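Local coordinates for protein pyrroline carboxylate reductase (Plasmodium falciparum, PDB 2RCY) that probably catalyses the reduction of pyrroline-5-carboxylate to proline, and binds the dinucleotide NADP, at residues G204-E207 against M208-S212; Y235-K239 against N240-Y244; A252-E255 against K256-M260. All coordinates share one frame; numbering follows the deposited sequence.

Contact 1 (G204-E207 against M208-S212); sequences GSVE and MVKKS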
ATOM      1  N   GLY A 204     -34.339  -2.563   9.068  1.00 31.42           N
ATOM      2  CA  GLY A 204     -34.423  -3.691   9.986  1.00 31.82           C
ATOM      3  C   GLY A 204     -33.262  -3.766  10.959  1.00 32.12           C
ATOM      4  O   GLY A 204     -33.449  -4.120  12.123  1.00 32.14           O
ATOM      5  N   SER A 205     -32.066  -3.429  10.478  1.00 32.48           N
ATOM      6  CA  SER A 205     -30.853  -3.451  11.297  1.00 32.83           C
ATOM      7  C   SER A 205     -30.883  -2.402  12.408  1.00 33.14           C
ATOM      8  O   SER A 205     -30.527  -2.697  13.549  1.00 33.11           O
ATOM      9  CB  SER A 205     -29.612  -3.257  10.426  1.00 32.84           C
ATOM     10  OG  SER A 205     -29.529  -4.258   9.431  1.00 32.82           O
ATOM     11  N   VAL A 206     -31.307  -1.186  12.064  1.00 33.56           N
ATOM     12  CA  VAL A 206     -31.449  -0.091  13.030  1.00 34.02           C
ATOM     13  C   VAL A 206     -32.454  -0.457  14.126  1.00 34.36           C
ATOM     14  O   VAL A 206     -32.191  -0.251  15.313  1.00 34.38           O
ATOM     15  CB  VAL A 206     -31.855   1.236  12.328  1.00 33.96           C
ATOM     16  CG1 VAL A 206     -32.199   2.321  13.342  1.00 33.95           C
ATOM     17  CG2 VAL A 206     -30.739   1.713  11.415  1.00 34.02           C
ATOM     18  N   GLU A 207     -33.588  -1.023  13.716  1.00 34.86           N
ATOM     19  CA  GLU A 207     -34.638  -1.448  14.638  1.00 35.38           C
ATOM     20  C   GLU A 207     -34.155  -2.529  15.603  1.00 35.55           C
ATOM     21  O   GLU A 207     -34.538  -2.538  16.775  1.00 35.67           O
ATOM     22  CB  GLU A 207     -35.857  -1.946  13.861  1.00 35.47           C
ATOM     23  CG  GLU A 207     -37.184  -1.653  14.542  1.00 36.21           C
ATOM     24  CD  GLU A 207     -37.576  -0.188  14.448  1.00 37.15           C
ATOM     25  OE1 GLU A 207     -37.614   0.348  13.319  1.00 37.46           O
ATOM     26  OE2 GLU A 207     -37.849   0.427  15.503  1.00 37.50           O
HETATM   27  N   MSE A 208     -33.317  -3.436  15.102  1.00 35.83           N
HETATM   28  CA  MSE A 208     -32.718  -4.493  15.915  1.00 36.08           C
HETATM   29  C   MSE A 208     -31.834  -3.922  17.021  1.00 36.19           C
HETATM   30  O   MSE A 208     -31.870  -4.401  18.150  1.00 36.17           O
HETATM   31  CB  MSE A 208     -31.900  -5.447  15.045  1.00 36.14           C
HETATM   32  CG  MSE A 208     -32.719  -6.380  14.161  1.00 36.45           C
HETATM   33 SE   MSE A 208     -33.646  -7.814  15.111  0.80 36.89          SE
HETATM   34  CE  MSE A 208     -32.172  -8.513  16.162  1.00 36.95           C
ATOM     35  N   VAL A 209     -31.048  -2.901  16.686  1.00 36.46           N
ATOM     36  CA  VAL A 209     -30.174  -2.231  17.650  1.00 36.68           C
ATOM     37  C   VAL A 209     -30.993  -1.555  18.753  1.00 36.85           C
ATOM     38  O   VAL A 209     -30.666  -1.666  19.937  1.00 36.86           O
ATOM     39  CB  VAL A 209     -29.240  -1.194  16.964  1.00 36.67           C
ATOM     40  CG1 VAL A 209     -28.317  -0.530  17.981  1.00 36.68           C
ATOM     41  CG2 VAL A 209     -28.418  -1.851  15.866  1.00 36.51           C
ATOM     42  N   LYS A 210     -32.064  -0.871  18.352  1.00 37.09           N
ATOM     43  CA  LYS A 210     -32.927  -0.137  19.277  1.00 37.25           C
ATOM     44  C   LYS A 210     -33.655  -1.053  20.254  1.00 37.38           C
ATOM     45  O   LYS A 210     -33.714  -0.771  21.451  1.00 37.47           O
ATOM     46  CB  LYS A 210     -33.955   0.695  18.507  1.00 37.23           C
ATOM     47  CG  LYS A 210     -33.380   1.867  17.740  1.00 37.28           C
ATOM     48  CD  LYS A 210     -34.492   2.703  17.140  1.00 37.65           C
ATOM     49  CE  LYS A 210     -33.941   3.918  16.424  1.00 38.07           C
ATOM     50  NZ  LYS A 210     -35.031   4.784  15.895  1.00 38.40           N
ATOM     51  N   LYS A 211     -34.192  -2.155  19.734  1.00 37.50           N
ATOM     52  CA  LYS A 211     -35.081  -3.027  20.501  1.00 37.57           C
ATOM     53  C   LYS A 211     -34.369  -4.142  21.264  1.00 37.47           C
ATOM     54  O   LYS A 211     -34.857  -4.589  22.303  1.00 37.57           O
ATOM     55  CB  LYS A 211     -36.165  -3.614  19.593  1.00 37.63           C
ATOM     56  CG  LYS A 211     -37.205  -2.602  19.147  1.00 38.03           C
ATOM     57  CD  LYS A 211     -38.215  -3.223  18.203  1.00 38.58           C
ATOM     58  CE  LYS A 211     -39.243  -2.200  17.750  1.00 39.07           C
ATOM     59  NZ  LYS A 211     -40.135  -2.749  16.691  1.00 39.36           N
ATOM     60  N   SER A 212     -33.227  -4.588  20.750  1.00 37.35           N
ATOM     61  CA  SER A 212     -32.478  -5.677  21.380  1.00 37.21           C
ATOM     62  C   SER A 212     -31.676  -5.214  22.591  1.00 37.04           C
ATOM     63  O   SER A 212     -31.201  -4.075  22.640  1.00 37.08           O
ATOM     64  CB  SER A 212     -31.553  -6.361  20.370  1.00 37.20           C
ATOM     65  OG  SER A 212     -30.774  -7.372  20.987  1.00 37.24           O
TER
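Met-208, Val-209, Lys-210 and Lys-211 each give their backbone N-H to the carbonyl oxygen four residues back, on Gly-204, Ser-205, Val-206 and Glu-207, so this is the regular i to i+4 ladder of the last turns of helix 191-211. The Lys-211 N to Glu-207 O bond is 3.0 Å long. Ser-212 N still reaches Met-208 O at 2.9 Å, although Ser-212 is the first residue to leave helical backbone angles. The side chains pair along the same spacing. Glu-207 and Lys-211 cross obliquely: the glutamate chain folds at its second torsion (chi2 74°), which lays the carboxylate alongside the extended lysine, with CG and OE2 both bordering its end. Glu-207 OE2 lies 3.7 Å from Lys-211 CE and 4.1 Å from Lys-211 NZ, beyond a salt bridge, while Glu-207 CG is 3.8 Å from the same NZ. The two opposite charges can probably still attract each other at this partly exposed edge. Val-206 and Lys-210 instead run alongside each other in the same direction; Lys-210 is stretched out beyond CG, and its CE rests 3.9 Å from Val-206 CG1, an apolar contact made by the methylene part of the lysine. On another flank the selenomethionine Met-208 keeps CG beside its own backbone N (chi1 -73°), which sets CG 3.1 Å from Gly-204 O before the chain bends away. Ser-205 OG hydrogen-bonds to Thr-201 O one turn earlier. Within the dimerisation region, Met-208 and Val-209 pack on Leu-219, joining the helices before and after the turn; this end of helix 191-211 packs both on helix 216-223 of its own chain and on a second subunit, which supplies Pro-170 against Ser-205, Ile-202 against Val-206 and Tyr-174 against Met-208.

Contact 2 (Y235-K239 against N240-Y244); sequences YSLEK and NSFKY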
ATOM      1  N   TYR A 235     -15.010 -10.493   6.451  1.00 24.59           N
ATOM      2  CA  TYR A 235     -13.569 -10.678   6.283  1.00 24.62           C
ATOM      3  C   TYR A 235     -13.012  -9.685   5.265  1.00 24.71           C
ATOM      4  O   TYR A 235     -11.911  -9.156   5.436  1.00 24.79           O
ATOM      5  CB  TYR A 235     -13.315 -12.113   5.820  1.00 24.65           C
ATOM      6  CG  TYR A 235     -11.872 -12.554   5.723  1.00 24.58           C
ATOM      7  CD1 TYR A 235     -11.088 -12.702   6.864  1.00 24.56           C
ATOM      8  CD2 TYR A 235     -11.310 -12.877   4.489  1.00 24.52           C
ATOM      9  CE1 TYR A 235      -9.769 -13.130   6.776  1.00 24.68           C
ATOM     10  CE2 TYR A 235      -9.993 -13.310   4.390  1.00 24.39           C
ATOM     11  CZ  TYR A 235      -9.230 -13.433   5.538  1.00 24.71           C
ATOM     12  OH  TYR A 235      -7.926 -13.858   5.448  1.00 24.81           O
ATOM     13  N   SER A 236     -13.791  -9.436   4.214  1.00 24.79           N
ATOM     14  CA  SER A 236     -13.443  -8.472   3.179  1.00 24.91           C
ATOM     15  C   SER A 236     -13.430  -7.038   3.715  1.00 25.01           C
ATOM     16  O   SER A 236     -12.547  -6.253   3.367  1.00 24.99           O
ATOM     17  CB  SER A 236     -14.417  -8.592   2.005  1.00 24.82           C
ATOM     18  OG  SER A 236     -14.132  -7.636   1.000  1.00 25.07           O
ATOM     19  N   LEU A 237     -14.410  -6.710   4.557  1.00 25.14           N
ATOM     20  CA  LEU A 237     -14.502  -5.388   5.186  1.00 25.22           C
ATOM     21  C   LEU A 237     -13.336  -5.127   6.134  1.00 25.35           C
ATOM     22  O   LEU A 237     -12.865  -3.994   6.249  1.00 25.38           O
ATOM     23  CB  LEU A 237     -15.827  -5.232   5.942  1.00 25.15           C
ATOM     24  CG  LEU A 237     -17.131  -5.041   5.162  1.00 25.05           C
ATOM     25  CD1 LEU A 237     -18.308  -5.018   6.124  1.00 25.03           C
ATOM     26  CD2 LEU A 237     -17.119  -3.775   4.311  1.00 24.75           C
ATOM     27  N   GLU A 238     -12.883  -6.179   6.812  1.00 25.49           N
ATOM     28  CA  GLU A 238     -11.732  -6.096   7.707  1.00 25.72           C
ATOM     29  C   GLU A 238     -10.434  -5.911   6.929  1.00 25.80           C
ATOM     30  O   GLU A 238      -9.560  -5.147   7.340  1.00 25.92           O
ATOM     31  CB  GLU A 238     -11.639  -7.346   8.592  1.00 25.69           C
ATOM     32  CG  GLU A 238     -12.807  -7.540   9.551  1.00 26.05           C
ATOM     33  CD  GLU A 238     -12.999  -6.381  10.515  1.00 26.59           C
ATOM     34  OE1 GLU A 238     -14.166  -6.080  10.842  1.00 27.01           O
ATOM     35  OE2 GLU A 238     -11.995  -5.778  10.957  1.00 26.72           O
ATOM     36  N   LYS A 239     -10.322  -6.621   5.808  1.00 25.92           N
ATOM     37  CA  LYS A 239      -9.170  -6.532   4.918  1.00 26.08           C
ATOM     38  C   LYS A 239      -8.954  -5.097   4.445  1.00 26.02           C
ATOM     39  O   LYS A 239      -7.829  -4.597   4.444  1.00 26.13           O
ATOM     40  CB  LYS A 239      -9.370  -7.458   3.713  1.00 26.07           C
ATOM     41  CG  LYS A 239      -8.155  -7.611   2.808  1.00 26.37           C
ATOM     42  CD  LYS A 239      -8.467  -8.529   1.636  1.00 26.49           C
ATOM     43  CE  LYS A 239      -7.230  -8.821   0.798  1.00 27.70           C
ATOM     44  NZ  LYS A 239      -6.754  -7.635   0.029  1.00 28.32           N
ATOM     45  N   ASN A 240     -10.045  -4.444   4.057  1.00 25.96           N
ATOM     46  CA  ASN A 240      -9.997  -3.103   3.494  1.00 25.86           C
ATOM     47  C   ASN A 240     -10.231  -1.997   4.527  1.00 25.84           C
ATOM     48  O   ASN A 240     -10.535  -0.857   4.167  1.00 25.91           O
ATOM     49  CB  ASN A 240     -10.987  -2.988   2.330  1.00 25.94           C
ATOM     50  CG  ASN A 240     -10.645  -3.914   1.173  1.00 25.91           C
ATOM     51  OD1 ASN A 240      -9.476  -4.190   0.905  1.00 26.27           O
ATOM     52  ND2 ASN A 240     -11.668  -4.390   0.475  1.00 26.07           N
ATOM     53  N   SER A 241     -10.078  -2.347   5.806  1.00 25.73           N
ATOM     54  CA  SER A 241     -10.171  -1.404   6.925  1.00 25.66           C
ATOM     55  C   SER A 241     -11.442  -0.554   6.895  1.00 25.59           C
ATOM     56  O   SER A 241     -11.377   0.676   6.970  1.00 25.59           O
ATOM     57  CB  SER A 241      -8.929  -0.502   6.983  1.00 25.67           C
ATOM     58  OG  SER A 241      -7.745  -1.266   7.085  1.00 25.74           O
ATOM     59  N   PHE A 242     -12.589  -1.220   6.784  1.00 25.53           N
ATOM     60  CA  PHE A 242     -13.890  -0.547   6.735  1.00 25.47           C
ATOM     61  C   PHE A 242     -14.129   0.312   7.975  1.00 25.51           C
ATOM     62  O   PHE A 242     -14.551   1.463   7.863  1.00 25.45           O
ATOM     63  CB  PHE A 242     -15.011  -1.578   6.564  1.00 25.44           C
ATOM     64  CG  PHE A 242     -16.394  -0.990   6.570  1.00 25.20           C
ATOM     65  CD1 PHE A 242     -16.890  -0.329   5.453  1.00 25.16           C
ATOM     66  CD2 PHE A 242     -17.212  -1.120   7.688  1.00 25.21           C
ATOM     67  CE1 PHE A 242     -18.175   0.206   5.455  1.00 25.25           C
ATOM     68  CE2 PHE A 242     -18.497  -0.590   7.700  1.00 25.09           C
ATOM     69  CZ  PHE A 242     -18.979   0.074   6.581  1.00 25.26           C
ATOM     70  N   LYS A 243     -13.848  -0.258   9.144  1.00 25.59           N
ATOM     71  CA  LYS A 243     -14.004   0.432  10.422  1.00 25.75           C
ATOM     72  C   LYS A 243     -13.163   1.706  10.491  1.00 25.88           C
ATOM     73  O   LYS A 243     -13.688   2.781  10.788  1.00 25.84           O
ATOM     74  CB  LYS A 243     -13.643  -0.505  11.577  1.00 25.83           C
ATOM     75  CG  LYS A 243     -14.046   0.005  12.948  1.00 25.88           C
ATOM     76  CD  LYS A 243     -13.976  -1.108  13.969  1.00 26.11           C
ATOM     77  CE  LYS A 243     -14.995  -0.906  15.061  1.00 26.01           C
ATOM     78  NZ  LYS A 243     -14.763  -1.828  16.199  1.00 26.14           N
ATOM     79  N   TYR A 244     -11.868   1.577  10.203  1.00 25.97           N
ATOM     80  CA  TYR A 244     -10.952   2.713  10.203  1.00 26.12           C
ATOM     81  C   TYR A 244     -11.362   3.787   9.198  1.00 26.24           C
ATOM     82  O   TYR A 244     -11.270   4.979   9.490  1.00 26.25           O
ATOM     83  CB  TYR A 244      -9.512   2.261   9.933  1.00 26.19           C
ATOM     84  CG  TYR A 244      -8.569   3.412   9.661  1.00 26.28           C
ATOM     85  CD1 TYR A 244      -8.134   4.241  10.695  1.00 26.24           C
ATOM     86  CD2 TYR A 244      -8.125   3.684   8.367  1.00 26.25           C
ATOM     87  CE1 TYR A 244      -7.276   5.305  10.449  1.00 26.30           C
ATOM     88  CE2 TYR A 244      -7.266   4.748   8.111  1.00 26.26           C
ATOM     89  CZ  TYR A 244      -6.848   5.554   9.158  1.00 26.36           C
ATOM     90  OH  TYR A 244      -5.995   6.607   8.917  1.00 26.87           O
TER
HETATM   91  O   HOH W   1     -14.116  -4.965   1.419  1.00 28.76           O
HETATM   92  O   HOH W   2     -12.542  -3.002   9.496  1.00 29.10           O
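Leu-237 and Phe-242 form the apolar part of this contact, running alongside each other in the same direction. Phe-242 CG stands opposite its backbone N (chi1 177°), which places the ring beside Leu-237; Leu-237 CD2 approaches it obliquely, 3.6 Å from Phe-242 CD1. Phe-242 also packs on Phe-176 of a second subunit. Backbone bonds close the end of helix 229-239: Phe-242 N donates to Leu-237 O at 2.8 Å, nearly straight (164° at the hydrogen), and Ser-241 N donates to Glu-238 O at 3.2 Å from well above the carbonyl plane. With Ser-241 at positive phi (51°) as the C-prime residue, these two bonds make a Schellman motif, which stops one helix and lets the next, 242-260, start at once. A water links two polar side chains, lying 2.7 Å from Ser-236 OG and accepting from Asn-240 ND2 at 2.7 Å. That amide nitrogen also bonds Asn-248 OD1 of the second subunit. A further hydrogen bond between subunits joins Ser-241 OG to Ser-241 OG of a third. Charge pairing is likewise between subunits: Lys-243 NZ makes salt bridges to Glu-178 and Asp-182 of the second subunit.

Contact 3 (A252-E255 against K256-M260); sequences AACE and KSKAM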
ATOM      1  N   ALA A 252     -11.831  13.334  10.527  1.00 29.32           N
ATOM      2  CA  ALA A 252     -11.413  14.363   9.571  1.00 29.41           C
ATOM      3  C   ALA A 252     -12.416  15.515   9.526  1.00 29.51           C
ATOM      4  O   ALA A 252     -12.027  16.683   9.456  1.00 29.53           O
ATOM      5  CB  ALA A 252     -11.226  13.766   8.185  1.00 29.34           C
ATOM      6  N   ALA A 253     -13.702  15.171   9.567  1.00 29.67           N
ATOM      7  CA  ALA A 253     -14.781  16.150   9.646  1.00 29.84           C
ATOM      8  C   ALA A 253     -14.748  16.902  10.980  1.00 30.02           C
ATOM      9  O   ALA A 253     -14.950  18.117  11.019  1.00 29.93           O
ATOM     10  CB  ALA A 253     -16.127  15.470   9.442  1.00 29.74           C
ATOM     11  N   CYS A 254     -14.475  16.173  12.061  1.00 30.25           N
ATOM     12  CA  CYS A 254     -14.381  16.747  13.403  1.00 30.60           C
ATOM     13  C   CYS A 254     -13.258  17.784  13.513  1.00 31.09           C
ATOM     14  O   CYS A 254     -13.417  18.805  14.194  1.00 31.04           O
ATOM     15  CB  CYS A 254     -14.195  15.638  14.441  1.00 30.52           C
ATOM     16  SG  CYS A 254     -14.071  16.208  16.150  1.00 30.17           S
ATOM     17  N   GLU A 255     -12.137  17.516  12.840  1.00 31.49           N
ATOM     18  CA  GLU A 255     -10.990  18.426  12.805  0.50 31.84           C
ATOM     19  C   GLU A 255     -11.308  19.692  12.017  1.00 32.00           C
ATOM     20  O   GLU A 255     -10.851  20.785  12.361  1.00 32.03           O
ATOM     21  CB  GLU A 255      -9.775  17.740  12.175  0.50 31.81           C
ATOM     22  CG  GLU A 255      -9.081  16.713  13.058  0.50 31.96           C
ATOM     23  CD  GLU A 255      -7.872  16.082  12.384  0.50 31.97           C
ATOM     24  OE1 GLU A 255      -7.739  14.842  12.446  0.50 32.16           O
ATOM     25  OE2 GLU A 255      -7.058  16.822  11.788  0.50 32.00           O
ATOM     26  N   LYS A 256     -12.082  19.529  10.945  1.00 32.37           N
ATOM     27  CA  LYS A 256     -12.475  20.645  10.084  1.00 32.87           C
ATOM     28  C   LYS A 256     -13.431  21.586  10.818  1.00 33.36           C
ATOM     29  O   LYS A 256     -13.344  22.806  10.666  1.00 33.35           O
ATOM     30  CB  LYS A 256     -13.096  20.132   8.777  1.00 32.68           C
ATOM     31  CG  LYS A 256     -13.623  21.216   7.832  1.00 32.51           C
ATOM     32  CD  LYS A 256     -12.510  22.076   7.236  1.00 31.82           C
ATOM     33  CE  LYS A 256     -13.082  23.141   6.319  1.00 31.52           C
ATOM     34  NZ  LYS A 256     -12.027  23.905   5.605  1.00 31.39           N
ATOM     35  N   SER A 257     -14.330  21.009  11.614  1.00 33.97           N
ATOM     36  CA  SER A 257     -15.230  21.776  12.472  1.00 34.58           C
ATOM     37  C   SER A 257     -14.451  22.597  13.505  1.00 35.11           C
ATOM     38  O   SER A 257     -14.795  23.747  13.780  1.00 35.12           O
ATOM     39  CB  SER A 257     -16.223  20.841  13.167  1.00 34.52           C
ATOM     40  OG  SER A 257     -17.144  21.562  13.966  1.00 34.45           O
ATOM     41  N   LYS A 258     -13.399  21.999  14.061  1.00 35.83           N
ATOM     42  CA  LYS A 258     -12.544  22.669  15.041  1.00 36.61           C
ATOM     43  C   LYS A 258     -11.606  23.695  14.409  1.00 37.16           C
ATOM     44  O   LYS A 258     -11.270  24.699  15.038  1.00 37.24           O
ATOM     45  CB  LYS A 258     -11.746  21.648  15.852  1.00 36.57           C
ATOM     46  CG  LYS A 258     -12.570  20.941  16.910  1.00 36.68           C
ATOM     47  CD  LYS A 258     -11.740  19.984  17.739  1.00 37.09           C
ATOM     48  CE  LYS A 258     -12.593  19.332  18.816  1.00 37.36           C
ATOM     49  NZ  LYS A 258     -11.826  18.327  19.605  1.00 37.87           N
ATOM     50  N   ALA A 259     -11.187  23.438  13.170  1.00 37.90           N
ATOM     51  CA  ALA A 259     -10.330  24.360  12.423  1.00 38.64           C
ATOM     52  C   ALA A 259     -11.062  25.661  12.104  1.00 39.21           C
ATOM     53  O   ALA A 259     -10.494  26.749  12.226  1.00 39.34           O
ATOM     54  CB  ALA A 259      -9.824  23.705  11.142  1.00 38.58           C
HETATM   55  N   MSE A 260     -12.323  25.537  11.696  1.00 39.89           N
HETATM   56  CA  MSE A 260     -13.188  26.690  11.463  1.00 40.74           C
HETATM   57  C   MSE A 260     -13.541  27.356  12.794  1.00 40.97           C
HETATM   58  O   MSE A 260     -13.846  28.550  12.840  1.00 41.09           O
HETATM   59  CB  MSE A 260     -14.459  26.267  10.721  1.00 40.65           C
HETATM   60  CG  MSE A 260     -14.202  25.607   9.370  1.00 40.99           C
HETATM   61 SE   MSE A 260     -15.766  24.689   8.644  0.80 41.69          SE
HETATM   62  CE  MSE A 260     -16.614  26.199   7.747  1.00 41.61           C
TER
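Lys-258 follows Cys-254 by one turn near the C-terminal end of the α-helix 242-260, in the dimerisation region of the reductase, and its side chain runs back along that turn. CB sits 3.7 Å from Cys-254 O and equally far from Glu-255 O. CG is held beside the backbone N (chi1 -76°), which turns it back over the preceding turn, 3.6 Å from Cys-254 O. The chain is extended from there: CD passes Cys-254 O at 4.1 Å, CE comes within 4.4 Å of Cys-254 SG, a loose contact, and NZ continues beyond both. The same side chain packs on Asp-160 of helix 159-167. Underneath, the backbone N of Lys-258 bonds Cys-254 O, one rung in a series that also links Lys-256 N to Ala-252 O and Ser-257 N to Ala-253 O. Small side chains face the neighbours here: Ala-253 meets Ala-164 and Cys-254 meets Ile-161, both of helix 159-167, and Ala-253 and Ser-257 also meet Ile-229 of a second subunit. Ser-257 OG, anti to its own N, hydrogen-bonds to Asp-160 OD1; the serine side chain lies about 6 Å from Gly-92, an NADP-binding residue. Ala-259 N donates to Glu-255 O at 2.8 Å, and Ala-259 CB lies 3.3 Å from the same oxygen.

Along the chain the three contacts come in series, none crossing or enclosing another, and each spans one continuous stretch, so none closes a long loop. Contact 1 finishes helix 191-211; the chain then runs through helices 216-223 and 229-239 to contact 2, which makes the junction into helix 242-260. Contact 3 lies on that same last helix, close to the NADP-binding residue Gly-92; contacts 2 and 3 thus lie toward the start and in the C-terminal part of this helix, their centres about 25 Å apart. Contact 1 lies about 31 Å, centre to centre, from contact 3. No two touch directly, yet all three belong to the helical dimerisation region and meet a second subunit.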